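Local coordinates for hypothetical protein (Pseudomonas aeruginosa, PDB 2H1T), which is of unknown function but, as a member of a putative glycolipid-binding family, may take part in glycolipid metabolism, at residues R126-A131 with R145-R150; H155-N160 with K167-V172. One frame throughout, in Å; residues are numbered along the deposited sequence. Where two conformers were deposited one is given.

Interaction 1: R126-A131 with R145-R150; sequences RAEIRA and RQAYTR
One face of the Arg126 guanidinium lies over the methyl of Ala147, with NH2 3.6 Å from Ala147 CB, while Glu128 OE2 and a water meet its edge in plane. The Arg126 chain, extended from CG to NE with CG anti to the backbone N (chi1 169°), runs out across Thr149 and along its own strand to reach that carboxylate. Arg126 NH2 donates to Glu128 OE2 at 3.0 Å in the guanidinium plane, but approaches the carboxylate from its anti side and 27° out of the carboxylate plane; the bond from NE is longer and weak. NH1 gives one hydrogen to the water, which in turn donates to Thr149 OG1, and also forms a salt bridge with Glu159 OE2 on strand 155-160, beyond strand 142-152. Ala147 suits this place because its small side chain allows the flat cation to lie close above the sheet. Farther along, Glu128 OE1 and Arg145 NH2 stay 4.3 Å apart, beyond a salt bridge, and a second water joins them, accepting from Arg145 NH2 and donating to Glu128 OE1.

The face bearing Ile129, Gln146 and Tyr148 is turned to helix 113-119, whose Pro115 touches Ile129 and Tyr148. Ile129 CD1 approaches Tyr148 CE1 at 3.9 Å, and Ala131 CB packs on the Gln146 amide, 3.5 Å from CD. Gln146 NE2 is hydrogen-bonded to Asp104 and Tyr148 OH to Asn112.

Between the faces, Ala127 pairs with Tyr148 and Ile129 with Gln146 through reciprocal backbone bonds, among them Ala127 N to Tyr148 O at 2.8 Å. Glu128-Ala147 is the non-hydrogen-bonded pair between them, with Arg126-Thr149 and Arg130-Arg145 beyond. This is the register of a twisted antiparallel beta hairpin, strands 126-135 and 142-152, within a mixed sheet with a helix against one face.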
loop_
_atom_site.group_PDB
_atom_site.type_symbol
_atom_site.label_atom_id
_atom_site.label_comp_id
_atom_site.label_asym_id
_atom_site.label_seq_id
_atom_site.Cartn_x
_atom_site.Cartn_y
_atom_site.Cartn_z
ATOM N N ARG A 126 4.338 4.705 -37.668
ATOM C CA ARG A 126 5.061 3.950 -36.667
ATOM C C ARG A 126 6.328 4.701 -36.261
ATOM O O ARG A 126 7.011 5.321 -37.098
ATOM C CB ARG A 126 5.410 2.570 -37.249
ATOM C CG ARG A 126 6.394 1.758 -36.440
ATOM C CD ARG A 126 6.902 0.562 -37.231
ATOM N NE ARG A 126 7.769 -0.295 -36.402
ATOM C CZ ARG A 126 7.349 -1.305 -35.643
ATOM N NH1 ARG A 126 6.066 -1.616 -35.601
ATOM N NH2 ARG A 126 8.226 -2.005 -34.915
ATOM N N ALA A 127 6.645 4.653 -34.973
ATOM C CA ALA A 127 7.944 5.116 -34.471
ATOM C C ALA A 127 8.574 4.093 -33.537
ATOM O O ALA A 127 7.895 3.487 -32.696
ATOM C CB ALA A 127 7.804 6.432 -33.753
ATOM N N GLU A 128 9.884 3.910 -33.656
ATOM C CA GLU A 128 10.588 3.124 -32.689
ATOM C C GLU A 128 11.364 4.088 -31.776
ATOM O O GLU A 128 12.018 5.020 -32.253
ATOM C CB GLU A 128 11.491 2.108 -33.369
ATOM C CG GLU A 128 10.785 1.316 -34.483
ATOM C CD GLU A 128 11.547 0.081 -34.919
ATOM O OE1 GLU A 128 12.780 0.067 -34.729
ATOM O OE2 GLU A 128 10.939 -0.875 -35.468
ATOM N N ILE A 129 11.275 3.862 -30.470
ATOM C CA ILE A 129 11.862 4.761 -29.502
ATOM C C ILE A 129 12.768 3.949 -28.590
ATOM O O ILE A 129 12.719 2.712 -28.593
ATOM C CB ILE A 129 10.784 5.546 -28.680
ATOM C CG1 ILE A 129 10.096 4.627 -27.659
ATOM C CG2 ILE A 129 9.714 6.162 -29.604
ATOM C CD1 ILE A 129 9.239 5.323 -26.654
ATOM N N ARG A 130 13.627 4.672 -27.881
ATOM C CA ARG A 130 14.425 4.151 -26.790
ATOM C C ARG A 130 13.911 4.750 -25.478
ATOM O O ARG A 130 14.071 5.950 -25.183
ATOM C CB ARG A 130 15.909 4.404 -27.053
ATOM C CG ARG A 130 16.838 3.754 -26.028
ATOM C CD ARG A 130 18.332 4.104 -26.247
ATOM N NE ARG A 130 18.813 3.564 -27.497
ATOM C CZ ARG A 130 19.051 2.265 -27.718
ATOM N NH1 ARG A 130 18.896 1.335 -26.756
ATOM N NH2 ARG A 130 19.443 1.874 -28.927
ATOM N N ALA A 131 13.209 3.924 -24.708
ATOM C CA ALA A 131 12.594 4.381 -23.493
ATOM C C ALA A 131 13.478 4.068 -22.301
ATOM O O ALA A 131 14.139 3.031 -22.256
ATOM C CB ALA A 131 11.209 3.710 -23.293
ATOM N N ARG A 145 14.008 -0.696 -25.989
ATOM C CA ARG A 145 13.487 -0.385 -27.308
ATOM C C ARG A 145 11.992 -0.718 -27.370
ATOM O O ARG A 145 11.574 -1.797 -26.970
ATOM C CB ARG A 145 14.272 -1.138 -28.389
ATOM C CG ARG A 145 15.711 -0.619 -28.572
ATOM C CD ARG A 145 16.564 -1.504 -29.462
ATOM N NE ARG A 145 15.921 -1.697 -30.757
ATOM C CZ ARG A 145 15.485 -2.855 -31.242
ATOM N NH1 ARG A 145 15.677 -4.006 -30.597
ATOM N NH2 ARG A 145 14.892 -2.865 -32.426
ATOM N N GLN A 146 11.211 0.248 -27.846
ATOM C CA GLN A 146 9.759 0.136 -27.896
ATOM C C GLN A 146 9.293 0.670 -29.233
ATOM O O GLN A 146 9.986 1.454 -29.851
ATOM C CB GLN A 146 9.122 0.940 -26.782
ATOM C CG GLN A 146 9.560 0.529 -25.393
ATOM C CD GLN A 146 8.895 1.307 -24.305
ATOM O OE1 GLN A 146 8.234 2.335 -24.550
ATOM N NE2 GLN A 146 9.004 0.793 -23.080
ATOM N N ALA A 147 8.100 0.274 -29.665
ATOM C CA ALA A 147 7.478 0.938 -30.817
ATOM C C ALA A 147 6.052 1.374 -30.517
ATOM O O ALA A 147 5.305 0.694 -29.771
ATOM C CB ALA A 147 7.498 0.045 -32.050
ATOM N N TYR A 148 5.700 2.513 -31.097
ATOM C CA TYR A 148 4.335 3.013 -31.103
ATOM C C TYR A 148 3.845 3.225 -32.538
ATOM O O TYR A 148 4.528 3.833 -33.377
ATOM C CB TYR A 148 4.253 4.343 -30.344
ATOM C CG TYR A 148 4.299 4.270 -28.836
ATOM C CD1 TYR A 148 5.499 4.016 -28.161
ATOM C CD2 TYR A 148 3.170 4.562 -28.082
ATOM C CE1 TYR A 148 5.537 3.976 -26.728
ATOM C CE2 TYR A 148 3.197 4.528 -26.688
ATOM C CZ TYR A 148 4.378 4.224 -26.034
ATOM O OH TYR A 148 4.391 4.191 -24.663
ATOM N N THR A 149 2.642 2.714 -32.823
ATOM C CA THR A 149 1.978 3.012 -34.061
ATOM C C THR A 149 0.596 3.623 -33.802
ATOM O O THR A 149 -0.213 3.049 -33.060
ATOM C CB THR A 149 1.905 1.729 -34.916
ATOM O OG1 THR A 149 3.241 1.175 -35.031
ATOM C CG2 THR A 149 1.327 2.026 -36.276
ATOM N N ARG A 150 0.316 4.778 -34.407
ATOM C CA ARG A 150 -1.004 5.363 -34.325
ATOM C C ARG A 150 -1.984 4.658 -35.273
ATOM O O ARG A 150 -1.790 4.619 -36.493
ATOM C CB ARG A 150 -0.970 6.873 -34.578
ATOM C CG ARG A 150 -2.348 7.489 -34.680
ATOM C CD ARG A 150 -2.301 8.997 -34.668
ATOM N NE ARG A 150 -3.492 9.536 -35.285
ATOM C CZ ARG A 150 -3.957 10.772 -35.123
ATOM N NH1 ARG A 150 -3.348 11.623 -34.323
ATOM N NH2 ARG A 150 -5.098 11.121 -35.722
HETATM O O HOH W 1 3.650 -0.760 -36.973
HETATM O O HOH W 2 14.290 0.076 -32.593
#

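Interaction 2: H155-N160 with K167-V172; sequences HYLYEN and KAVLLV
Glu159 OE1 accepts from Lys167 NZ at 2.7 Å through its anti lone pair, while Arg126 supplies the second cation, at OE2. Lys167 reaches it by a bend at the end of an otherwise extended chain (chi4 -65°), turning NZ towards the Glu159 carboxylate, and the CG atoms of the two residues also pack together. A long, flexible lysine suits this non-hydrogen-bonded pair, whose backbones lie close.

At the other end of the same face, Leu171 CD1 sits over the face of the His155 imidazole in a CH-pi contact, 3.7 Å from the ring centroid, and Val169 CG1 meets the ring edge at CD2. Asp152 is hydrogen-bonded to His155 ND1 and so restrains the ring's rotation.

Tyr156, Tyr158, Leu170 and Val172 project from the opposite face. Val172 CG2 touches Tyr156 CD1 at 4.0 Å, with the two side chains nearly perpendicular, and both rest on Ile116 of helix 113-119. Tyr158 OH is hydrogen-bonded to a bound methylpentanediol, probably from the crystallisation liquor.

Four backbone hydrogen bonds join Tyr156 to Leu170 and Tyr158 to Ala168, the pairing of the antiparallel beta hairpin made by strands 155-160 and 167-172. With a cation at each of its oxygens, Glu159 is probably stabilised as the carboxylate, and the two salt bridges, from different strands, probably offset the cost of burying its charge.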
loop_
_atom_site.group_PDB
_atom_site.type_symbol
_atom_site.label_atom_id
_atom_site.label_comp_id
_atom_site.label_asym_id
_atom_site.label_seq_id
_atom_site.Cartn_x
_atom_site.Cartn_y
_atom_site.Cartn_z
ATOM N N HIS A 155 -6.482 5.344 -30.597
ATOM C CA HIS A 155 -5.876 4.034 -30.422
ATOM C C HIS A 155 -4.447 4.025 -30.925
ATOM O O HIS A 155 -4.180 4.431 -32.066
ATOM C CB HIS A 155 -6.639 2.958 -31.179
ATOM C CG HIS A 155 -8.025 2.710 -30.695
ATOM N ND1 HIS A 155 -9.099 3.443 -31.142
ATOM C CD2 HIS A 155 -8.522 1.790 -29.826
ATOM C CE1 HIS A 155 -10.199 2.990 -30.573
ATOM N NE2 HIS A 155 -9.879 1.985 -29.775
ATOM N N TYR A 156 -3.557 3.494 -30.075
ATOM C CA TYR A 156 -2.158 3.280 -30.363
ATOM C C TYR A 156 -1.748 1.821 -30.132
ATOM O O TYR A 156 -2.100 1.228 -29.099
ATOM C CB TYR A 156 -1.302 4.164 -29.432
ATOM C CG TYR A 156 -1.264 5.580 -29.902
ATOM C CD1 TYR A 156 -2.337 6.439 -29.654
ATOM C CD2 TYR A 156 -0.187 6.069 -30.659
ATOM C CE1 TYR A 156 -2.324 7.750 -30.143
ATOM C CE2 TYR A 156 -0.171 7.406 -31.106
ATOM C CZ TYR A 156 -1.241 8.217 -30.868
ATOM O OH TYR A 156 -1.255 9.519 -31.337
ATOM N N LEU A 157 -1.017 1.265 -31.102
ATOM C CA LEU A 157 -0.365 -0.032 -30.928
ATOM C C LEU A 157 0.996 0.117 -30.272
ATOM O O LEU A 157 1.907 0.768 -30.813
ATOM C CB LEU A 157 -0.250 -0.767 -32.246
ATOM C CG LEU A 157 0.393 -2.158 -32.219
ATOM C CD1 LEU A 157 -0.523 -3.163 -31.503
ATOM C CD2 LEU A 157 0.719 -2.572 -33.615
ATOM N N TYR A 158 1.124 -0.487 -29.098
ATOM C CA TYR A 158 2.369 -0.481 -28.341
ATOM C C TYR A 158 3.048 -1.849 -28.593
ATOM O O TYR A 158 2.381 -2.869 -28.597
ATOM C CB TYR A 158 2.126 -0.272 -26.814
ATOM C CG TYR A 158 3.395 -0.596 -26.070
ATOM C CD1 TYR A 158 4.408 0.356 -25.946
ATOM C CD2 TYR A 158 3.650 -1.907 -25.615
ATOM C CE1 TYR A 158 5.635 -0.004 -25.317
ATOM C CE2 TYR A 158 4.852 -2.264 -25.054
ATOM C CZ TYR A 158 5.845 -1.305 -24.914
ATOM O OH TYR A 158 7.039 -1.682 -24.298
ATOM N N GLU A 159 4.353 -1.878 -28.801
ATOM C CA GLU A 159 5.120 -3.127 -28.896
ATOM C C GLU A 159 6.463 -3.053 -28.140
ATOM O O GLU A 159 7.209 -2.082 -28.272
ATOM C CB GLU A 159 5.431 -3.465 -30.352
ATOM C CG GLU A 159 4.229 -3.454 -31.289
ATOM C CD GLU A 159 4.590 -3.664 -32.735
ATOM O OE1 GLU A 159 4.750 -4.842 -33.153
ATOM O OE2 GLU A 159 4.688 -2.652 -33.464
ATOM N N ASN A 160 6.787 -4.108 -27.409
ATOM C CA ASN A 160 8.159 -4.333 -26.953
ATOM C C ASN A 160 9.053 -4.733 -28.119
ATOM O O ASN A 160 8.693 -5.627 -28.916
ATOM C CB ASN A 160 8.194 -5.466 -25.927
ATOM C CG ASN A 160 9.616 -5.810 -25.468
ATOM O OD1 ASN A 160 10.303 -6.663 -26.073
ATOM N ND2 ASN A 160 10.055 -5.172 -24.382
ATOM N N LYS A 167 2.645 -7.045 -27.103
ATOM C CA LYS A 167 1.974 -6.029 -27.888
ATOM C C LYS A 167 0.639 -5.730 -27.235
ATOM O O LYS A 167 0.000 -6.627 -26.656
ATOM C CB LYS A 167 1.732 -6.528 -29.330
ATOM C CG LYS A 167 2.959 -7.078 -30.010
ATOM C CD LYS A 167 2.728 -7.246 -31.527
ATOM C CE LYS A 167 3.813 -8.040 -32.186
ATOM N NZ LYS A 167 5.122 -7.359 -32.138
ATOM N N ALA A 168 0.219 -4.466 -27.315
ATOM C CA ALA A 168 -1.062 -4.051 -26.788
ATOM C C ALA A 168 -1.617 -2.886 -27.601
ATOM O O ALA A 168 -0.833 -2.132 -28.236
ATOM C CB ALA A 168 -0.955 -3.665 -25.304
ATOM N N VAL A 169 -2.954 -2.785 -27.654
ATOM C CA VAL A 169 -3.646 -1.601 -28.201
ATOM C C VAL A 169 -4.194 -0.743 -27.070
ATOM O O VAL A 169 -4.978 -1.207 -26.268
ATOM C CB VAL A 169 -4.852 -1.932 -29.089
ATOM C CG1 VAL A 169 -5.676 -0.638 -29.383
ATOM C CG2 VAL A 169 -4.420 -2.610 -30.374
ATOM N N LEU A 170 -3.747 0.513 -26.999
ATOM C CA LEU A 170 -4.123 1.444 -25.937
ATOM C C LEU A 170 -5.229 2.354 -26.424
ATOM O O LEU A 170 -5.179 2.870 -27.566
ATOM C CB LEU A 170 -2.935 2.283 -25.458
ATOM C CG LEU A 170 -1.607 1.534 -25.219
ATOM C CD1 LEU A 170 -0.592 2.489 -24.499
ATOM C CD2 LEU A 170 -1.758 0.255 -24.498
ATOM N N LEU A 171 -6.271 2.487 -25.599
ATOM C CA LEU A 171 -7.320 3.454 -25.858
ATOM C C LEU A 171 -6.981 4.698 -25.000
ATOM O O LEU A 171 -6.823 4.592 -23.774
ATOM C CB LEU A 171 -8.685 2.900 -25.453
ATOM C CG LEU A 171 -9.860 3.832 -25.666
ATOM C CD1 LEU A 171 -10.242 3.993 -27.145
ATOM C CD2 LEU A 171 -11.081 3.361 -24.871
ATOM N N VAL A 172 -6.846 5.839 -25.663
ATOM C CA VAL A 172 -6.448 7.087 -25.054
ATOM C C VAL A 172 -7.487 8.183 -25.327
ATOM O O VAL A 172 -8.292 8.093 -26.262
ATOM C CB VAL A 172 -5.031 7.533 -25.501
ATOM C CG1 VAL A 172 -4.056 6.393 -25.248
ATOM C CG2 VAL A 172 -4.970 7.916 -27.011
#

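Both interactions pair the strands of antiparallel hairpins in one mixed sheet, placed in series along the chain and joined where strands 142-152 and 155-160 run side by side. Thr149 O probably accepts from Leu157 N across that seam, and the Arg126–Glu159 salt bridge reaches over it from the far strand of interaction 1. Neither contact is wholly core: each has one face turned to helix 113-119, with buried tyrosines, and another bearing the charged side chains. On the charged face, interaction 1 relies on arginines, a glutamate and bridging waters, whereas interaction 2 mixes a single direct salt bridge between its segments with histidine and aliphatic packing.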